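Local coordinates for beta subunit of photoactivated adenylyl cyclase (Beggiatoa sp. PS, PDB 5M2A), which appears to make cyclic AMP from ATP under blue light, coupling a flavin-binding BLUF sensor to an adenylyl cyclase catalytic domain in a two-chain assembly, at residues A[162-165]-A[166-170]; A[114-117]-A[118-122]; A[281-284]-A[285-288]. All coordinates share one frame; numbering follows the deposited sequence. Where two conformers were deposited one is given.

From the N terminus, interaction 2 comes first, in helix 110-129, which lies against strand 49-55 of the flavin-binding part. Interaction 1 follows in the cyclase part, where strand 150-161 leads into helix 164-170. Interaction 3 is last, where helix 274-285 ends before strand 293-296. Each is a local turn-to-turn contact, so none closes a long loop and none nests or crosses. Interactions 1 and 3 have centres about 17 Å apart and touch through Leu162 CA and Arg287 NH2, 3.6 Å apart, near the magnesium site. Interaction 2 is centred more than 40 Å from both. Interactions 1 and 2 also meet the second subunit.

Interaction 1: residues A[162-165]-A[166-170]; sequences LAFS and TLTEK
Phe164 and Thr168 meet one helical turn apart, with the threonine methyl over one face of the ring. Thr168 CG2 lies 3.6 Å from the centroid of the Phe164 ring, 23° off its normal. This is a CH-pi contact, offset toward the rim, and the nearest ring atom to Thr168 CG2 is Phe164 CE2 at 3.4 Å. The two side chains cross at about a right angle. Thr168 OG1 sits between the backbone N and the carbonyl carbon (chi1 56°), which leaves CG2 beside the backbone N and facing the ring. The same torsion holds Thr168 OG1 3.1 Å from Phe164 O and 3.0 Å from Ser165 O, two possible acceptors for one proton. Thr168 N makes the sure bond to Phe164 O, at 2.9 Å. Phe164 also packs on Val176 and Val180 of helix 173-193. With an alanine here, the Thr168 methyl would probably be left without its ring face, and a gap would open beside the two valines. Residues 162-170 run from just after strand 150-161 of the cyclase sheet through the whole short helix 164-170. That strand brings Asp160 and Ile161 to the magnesium ion, and Phe164 also packs on Asp204, the third residue of the metal site. Ala163 is the N-cap residue. Its carbonyl accepts a bond from Leu167 N at 3.2 Å and a weak one from Thr166 N. Thr166 CB rests 3.5 Å from Ala163 O, and beyond it Thr166 packs on Arg346 of helix 338-349. Ser165 contributes mainly backbone: Ser165 O takes the N-H of Glu169 at 3.0 Å. In one of its two conformers the Ser165 hydroxyl bonds Asp274 of the second subunit. Leu272 of that subunit packs on Phe164.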
loop_
_atom_site.group_PDB
_atom_site.type_symbol
_atom_site.label_atom_id
_atom_site.label_comp_id
_atom_site.label_asym_id
_atom_site.label_seq_id
_atom_site.Cartn_x
_atom_site.Cartn_y
_atom_site.Cartn_z
ATOM N N LEU A 162 4.398 18.016 13.653
ATOM C CA LEU A 162 4.757 18.463 14.994
ATOM C C LEU A 162 3.528 18.523 15.889
ATOM O O LEU A 162 2.470 19.011 15.480
ATOM C CB LEU A 162 5.406 19.851 14.934
ATOM C CG LEU A 162 5.863 20.418 16.276
ATOM C CD1 LEU A 162 7.051 19.617 16.795
ATOM C CD2 LEU A 162 6.205 21.894 16.152
ATOM N N ALA A 163 3.681 18.039 17.128
ATOM C CA ALA A 163 2.610 18.053 18.128
ATOM C C ALA A 163 1.349 17.353 17.626
ATOM O O ALA A 163 0.228 17.754 17.951
ATOM C CB ALA A 163 2.278 19.478 18.577
ATOM N N PHE A 164 1.512 16.307 16.819
ATOM C CA PHE A 164 0.331 15.652 16.262
ATOM C C PHE A 164 -0.559 15.066 17.352
ATOM O O PHE A 164 -1.786 15.021 17.190
ATOM C CB PHE A 164 0.755 14.575 15.265
ATOM C CG PHE A 164 -0.393 13.994 14.489
ATOM C CD1 PHE A 164 -1.129 14.791 13.634
ATOM C CD2 PHE A 164 -0.731 12.655 14.625
ATOM C CE1 PHE A 164 -2.193 14.273 12.909
ATOM C CE2 PHE A 164 -1.793 12.125 13.905
ATOM C CZ PHE A 164 -2.524 12.933 13.045
ATOM N N SER A 165 0.027 14.627 18.472
ATOM C CA SER A 165 -0.792 14.121 19.569
ATOM C C SER A 165 -1.721 15.200 20.105
ATOM O O SER A 165 -2.861 14.910 20.482
ATOM C CB SER A 165 0.088 13.575 20.696
ATOM O OG SER A 165 0.722 12.378 20.288
ATOM N N THR A 166 -1.260 16.448 20.143
ATOM C CA THR A 166 -2.128 17.524 20.618
ATOM C C THR A 166 -3.239 17.807 19.615
ATOM O O THR A 166 -4.394 18.033 19.998
ATOM C CB THR A 166 -1.303 18.784 20.872
ATOM O OG1 THR A 166 -0.208 18.474 21.751
ATOM C CG2 THR A 166 -2.163 19.862 21.498
ATOM N N LEU A 167 -2.901 17.807 18.325
ATOM C CA LEU A 167 -3.906 18.034 17.293
ATOM C C LEU A 167 -4.990 16.963 17.325
ATOM O O LEU A 167 -6.183 17.277 17.236
ATOM C CB LEU A 167 -3.234 18.077 15.921
ATOM C CG LEU A 167 -2.205 19.200 15.783
ATOM C CD1 LEU A 167 -1.389 19.022 14.519
ATOM C CD2 LEU A 167 -2.877 20.569 15.794
ATOM N N THR A 168 -4.596 15.691 17.457
ATOM C CA THR A 168 -5.595 14.624 17.506
ATOM C C THR A 168 -6.401 14.668 18.792
ATOM O O THR A 168 -7.572 14.270 18.801
ATOM C CB THR A 168 -4.937 13.250 17.358
ATOM O OG1 THR A 168 -3.928 13.079 18.362
ATOM C CG2 THR A 168 -4.325 13.112 15.989
ATOM N N GLU A 169 -5.801 15.146 19.881
ATOM C CA GLU A 169 -6.531 15.239 21.140
ATOM C C GLU A 169 -7.573 16.349 21.123
ATOM O O GLU A 169 -8.638 16.202 21.731
ATOM C CB GLU A 169 -5.561 15.461 22.302
ATOM C CG GLU A 169 -6.249 15.543 23.658
ATOM C CD GLU A 169 -5.288 15.805 24.800
ATOM O OE1 GLU A 169 -4.199 16.365 24.555
ATOM O OE2 GLU A 169 -5.622 15.447 25.949
ATOM N N LYS A 170 -7.295 17.460 20.443
ATOM C CA LYS A 170 -8.155 18.632 20.517
ATOM C C LYS A 170 -9.038 18.841 19.291
ATOM O O LYS A 170 -10.021 19.584 19.383
ATOM C CB LYS A 170 -7.304 19.889 20.739
ATOM C CG LYS A 170 -6.495 19.882 22.037
ATOM C CD LYS A 170 -7.331 19.372 23.197
ATOM C CE LYS A 170 -6.716 19.723 24.542
ATOM N NZ LYS A 170 -7.210 21.036 25.057
#

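Interaction 2: residues A[114-117]-A[118-122]; sequences SLLQ and TITQS
Leu116 O is gripped by two donors of one residue. Thr120 OG1 gives it a short bond of 2.6 Å, and Thr120 N gives it the helical bond of 3.0 Å. The two reach Leu116 O from opposite faces of its carbonyl plane; the hydroxyl is tilted 23° from that plane. Thr120 OG1 can do this because it stands beside the backbone N and anti to the carbonyl carbon (chi1 -55°), which turns it back toward the preceding turn. The buried hydroxyl thus spends its proton on the helix itself. Leu116 and Thr120 project together from the same side of the helix, with Leu116 CD1 3.8 Å from Thr120 OG1. This side of helix 110-129 packs on the sheet of the BLUF sensor: both residues touch Phe51 of strand 49-55, and Thr120 also touches Leu49. The Thr120 side chain is about 13 Å from the bound flavin mononucleotide, so this threonine does not touch the flavin. A second threonine sits half a turn away. Thr118 N bonds Ser114 O at 2.9 Å. The Thr118 hydroxyl also lies near that carbonyl, but where its proton goes is not settled. Water 1 bridges the two hydroxyls, 2.8 Å from Ser114 OG and 2.7 Å from Thr118 OG1. Gln117 and Gln121 run alongside each other with extended chains. Their amide planes are turned 80° apart, and Gln117 CG meets Gln121 CD at 3.7 Å. The backbone between them is tied by Gln121 N to Gln117 O. The second subunit borders the helix as well: Leu115 packs on its Phe51, Thr120 on its Ile119, and the Ser122 hydroxyl bonds its His123.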
loop_
_atom_site.group_PDB
_atom_site.type_symbol
_atom_site.label_atom_id
_atom_site.label_comp_id
_atom_site.label_asym_id
_atom_site.label_seq_id
_atom_site.Cartn_x
_atom_site.Cartn_y
_atom_site.Cartn_z
ATOM N N SER A 114 -18.848 -3.933 -20.297
ATOM C CA SER A 114 -19.090 -3.561 -18.906
ATOM C C SER A 114 -17.945 -4.007 -18.007
ATOM O O SER A 114 -17.458 -3.228 -17.176
ATOM C CB SER A 114 -20.410 -4.166 -18.429
ATOM O OG SER A 114 -20.747 -3.702 -17.133
ATOM N N LEU A 115 -17.504 -5.258 -18.159
ATOM C CA LEU A 115 -16.391 -5.757 -17.352
ATOM C C LEU A 115 -15.139 -4.920 -17.564
ATOM O O LEU A 115 -14.452 -4.562 -16.598
ATOM C CB LEU A 115 -16.127 -7.226 -17.687
ATOM C CG LEU A 115 -17.270 -8.164 -17.295
ATOM C CD1 LEU A 115 -17.095 -9.521 -17.949
ATOM C CD2 LEU A 115 -17.336 -8.308 -15.786
ATOM N N LEU A 116 -14.834 -4.579 -18.819
ATOM C CA LEU A 116 -13.641 -3.780 -19.090
ATOM C C LEU A 116 -13.699 -2.426 -18.389
ATOM O O LEU A 116 -12.696 -1.962 -17.830
ATOM C CB LEU A 116 -13.459 -3.598 -20.600
ATOM C CG LEU A 116 -12.251 -2.788 -21.083
ATOM C CD1 LEU A 116 -10.950 -3.511 -20.764
ATOM C CD2 LEU A 116 -12.354 -2.492 -22.586
ATOM N N GLN A 117 -14.861 -1.776 -18.396
ATOM C CA GLN A 117 -14.956 -0.476 -17.738
ATOM C C GLN A 117 -14.847 -0.620 -16.225
ATOM O O GLN A 117 -14.150 0.161 -15.564
ATOM C CB GLN A 117 -16.267 0.212 -18.118
ATOM C CG GLN A 117 -16.451 1.578 -17.478
ATOM C CD GLN A 117 -17.839 2.138 -17.699
ATOM O OE1 GLN A 117 -18.645 1.560 -18.427
ATOM N NE2 GLN A 117 -18.129 3.269 -17.068
ATOM N N THR A 118 -15.528 -1.618 -15.660
ATOM C CA THR A 118 -15.484 -1.830 -14.217
ATOM C C THR A 118 -14.077 -2.170 -13.743
ATOM O O THR A 118 -13.585 -1.592 -12.765
ATOM C CB THR A 118 -16.465 -2.936 -13.828
ATOM O OG1 THR A 118 -17.802 -2.492 -14.082
ATOM C CG2 THR A 118 -16.326 -3.294 -12.352
ATOM N N ILE A 119 -13.405 -3.096 -14.432
ATOM C CA ILE A 119 -12.092 -3.543 -13.967
ATOM C C ILE A 119 -11.049 -2.450 -14.161
ATOM O O ILE A 119 -10.153 -2.272 -13.325
ATOM C CB ILE A 119 -11.685 -4.854 -14.668
ATOM C CG1 ILE A 119 -10.428 -5.449 -14.025
ATOM C CG2 ILE A 119 -11.444 -4.640 -16.148
ATOM C CD1 ILE A 119 -10.673 -6.052 -12.673
ATOM N N THR A 120 -11.149 -1.692 -15.254
ATOM C CA THR A 120 -10.175 -0.633 -15.493
ATOM C C THR A 120 -10.334 0.491 -14.483
ATOM O O THR A 120 -9.342 0.997 -13.951
ATOM C CB THR A 120 -10.301 -0.103 -16.921
ATOM O OG1 THR A 120 -10.186 -1.189 -17.843
ATOM C CG2 THR A 120 -9.188 0.892 -17.209
ATOM N N GLN A 121 -11.571 0.888 -14.200
ATOM C CA GLN A 121 -11.800 1.931 -13.211
ATOM C C GLN A 121 -11.335 1.487 -11.830
ATOM O O GLN A 121 -10.753 2.279 -11.075
ATOM C CB GLN A 121 -13.279 2.311 -13.207
ATOM C CG GLN A 121 -13.659 3.134 -14.425
ATOM C CD GLN A 121 -15.151 3.395 -14.539
ATOM O OE1 GLN A 121 -15.964 2.764 -13.860
ATOM N NE2 GLN A 121 -15.517 4.328 -15.407
ATOM N N SER A 122 -11.572 0.224 -11.490
ATOM C CA SER A 122 -11.037 -0.324 -10.245
ATOM C C SER A 122 -9.514 -0.335 -10.254
ATOM O O SER A 122 -8.878 0.007 -9.249
ATOM C CB SER A 122 -11.592 -1.732 -10.021
ATOM O OG SER A 122 -11.156 -2.270 -8.787
HETATM O O HOH W 1 -19.563 -4.472 -14.731
#

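Interaction 3: residues A[281-284]-A[285-288]; sequences RLEA and LTRQ
Arg287 and Glu283 form a salt bridge through NH1 and OE2. The modelled Arg287 NH1 to Glu283 OE2 distance of 2.4 Å is too short to trust, and Glu283 has two conformers, so the fine geometry is doubtful. In one conformer of Glu283 the carboxylate oxygen comes at the edge of the guanidinium, near its plane, with the two flat groups 85° apart. Arg287 NH2 goes on to a salt bridge with Asp160, a residue of the magnesium site, and the Arg287 side chain lies about 3 Å from the bound magnesium ion. A bend at chi2 (66°) folds the arginine chain back along the last helical turn, toward Glu283. Arg287 CD then lies 3.5 Å from Ala284 O. Here helix 274-285 of the cyclase domain ends and tightens into a 3-10 turn. Arg287 N bonds Ala284 O at 3.3 Å, and Gln288 N bonds Leu285 O at 2.8 Å, both three residues back. Thr286 holds the turn by its side chain. Thr286 OG1 donates to Glu283 O at 2.8 Å, and Arg287 NH1 adds a weak bond to the same oxygen. Further out, the side chains of Leu282 and Leu285 are neighbours, with Leu282 CD2 3.8 Å from Leu285 CD2. Both pack on Val326 of strand 324-329, while Thr286 touches Ala294 of strand 293-296.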
loop_
_atom_site.group_PDB
_atom_site.type_symbol
_atom_site.label_atom_id
_atom_site.label_comp_id
_atom_site.label_asym_id
_atom_site.label_seq_id
_atom_site.Cartn_x
_atom_site.Cartn_y
_atom_site.Cartn_z
ATOM N N ARG A 281 14.400 7.954 13.689
ATOM C CA ARG A 281 14.901 8.500 14.946
ATOM C C ARG A 281 15.377 9.943 14.786
ATOM O O ARG A 281 15.238 10.757 15.714
ATOM C CB ARG A 281 16.019 7.605 15.484
ATOM C CG ARG A 281 15.500 6.289 16.042
ATOM C CD ARG A 281 14.922 6.494 17.430
ATOM N NE ARG A 281 15.908 6.170 18.461
ATOM C CZ ARG A 281 16.062 6.846 19.596
ATOM N NH1 ARG A 281 16.983 6.466 20.471
ATOM N NH2 ARG A 281 15.306 7.906 19.848
ATOM N N LEU A 282 15.973 10.273 13.640
ATOM C CA LEU A 282 16.387 11.654 13.404
ATOM C C LEU A 282 15.180 12.548 13.185
ATOM O O LEU A 282 15.187 13.721 13.568
ATOM C CB LEU A 282 17.340 11.737 12.217
ATOM C CG LEU A 282 18.727 11.151 12.496
ATOM C CD1 LEU A 282 19.675 11.454 11.353
ATOM C CD2 LEU A 282 19.294 11.665 13.811
ATOM N N GLU A 283 14.145 12.015 12.548
ATOM C CA GLU A 283 12.896 12.751 12.440
ATOM C C GLU A 283 12.374 13.132 13.827
ATOM O O GLU A 283 11.941 14.267 14.045
ATOM C CB GLU A 283 11.879 11.910 11.666
ATOM C CG GLU A 283 10.709 12.699 11.145
ATOM C CD GLU A 283 9.870 13.221 12.264
ATOM O OE1 GLU A 283 9.465 12.411 13.126
ATOM O OE2 GLU A 283 9.668 14.448 12.324
ATOM N N ALA A 284 12.413 12.191 14.771
ATOM C CA ALA A 284 11.938 12.488 16.119
ATOM C C ALA A 284 12.866 13.465 16.828
ATOM O O ALA A 284 12.422 14.278 17.655
ATOM C CB ALA A 284 11.808 11.195 16.922
ATOM N N LEU A 285 14.161 13.401 16.516
ATOM C CA LEU A 285 15.133 14.237 17.209
ATOM C C LEU A 285 14.984 15.718 16.878
ATOM O O LEU A 285 15.376 16.557 17.698
ATOM C CB LEU A 285 16.548 13.766 16.866
ATOM C CG LEU A 285 17.745 14.521 17.442
ATOM C CD1 LEU A 285 17.829 14.333 18.948
ATOM C CD2 LEU A 285 19.005 14.035 16.758
ATOM N N THR A 286 14.437 16.063 15.701
ATOM C CA THR A 286 14.246 17.475 15.367
ATOM C C THR A 286 13.415 18.213 16.411
ATOM O O THR A 286 13.538 19.434 16.521
ATOM C CB THR A 286 13.583 17.647 14.000
ATOM O OG1 THR A 286 12.267 17.066 14.010
ATOM C CG2 THR A 286 14.436 17.014 12.898
ATOM N N ARG A 287 12.585 17.498 17.178
ATOM C CA ARG A 287 11.823 18.136 18.256
ATOM C C ARG A 287 12.730 18.795 19.286
ATOM O O ARG A 287 12.318 19.754 19.953
ATOM C CB ARG A 287 10.935 17.110 18.959
ATOM C CG ARG A 287 9.564 16.941 18.353
ATOM C CD ARG A 287 9.635 16.350 16.968
ATOM N NE ARG A 287 8.299 16.127 16.438
ATOM C CZ ARG A 287 8.049 15.641 15.231
ATOM N NH1 ARG A 287 9.054 15.324 14.423
ATOM N NH2 ARG A 287 6.798 15.473 14.832
ATOM N N GLN A 288 13.945 18.278 19.454
ATOM C CA GLN A 288 14.896 18.786 20.431
ATOM C C GLN A 288 15.950 19.686 19.808
ATOM O O GLN A 288 16.860 20.134 20.512
ATOM C CB GLN A 288 15.589 17.622 21.148
ATOM C CG GLN A 288 14.685 16.447 21.463
ATOM C CD GLN A 288 15.465 15.236 21.939
ATOM O OE1 GLN A 288 16.547 15.366 22.519
ATOM N NE2 GLN A 288 14.923 14.048 21.689
#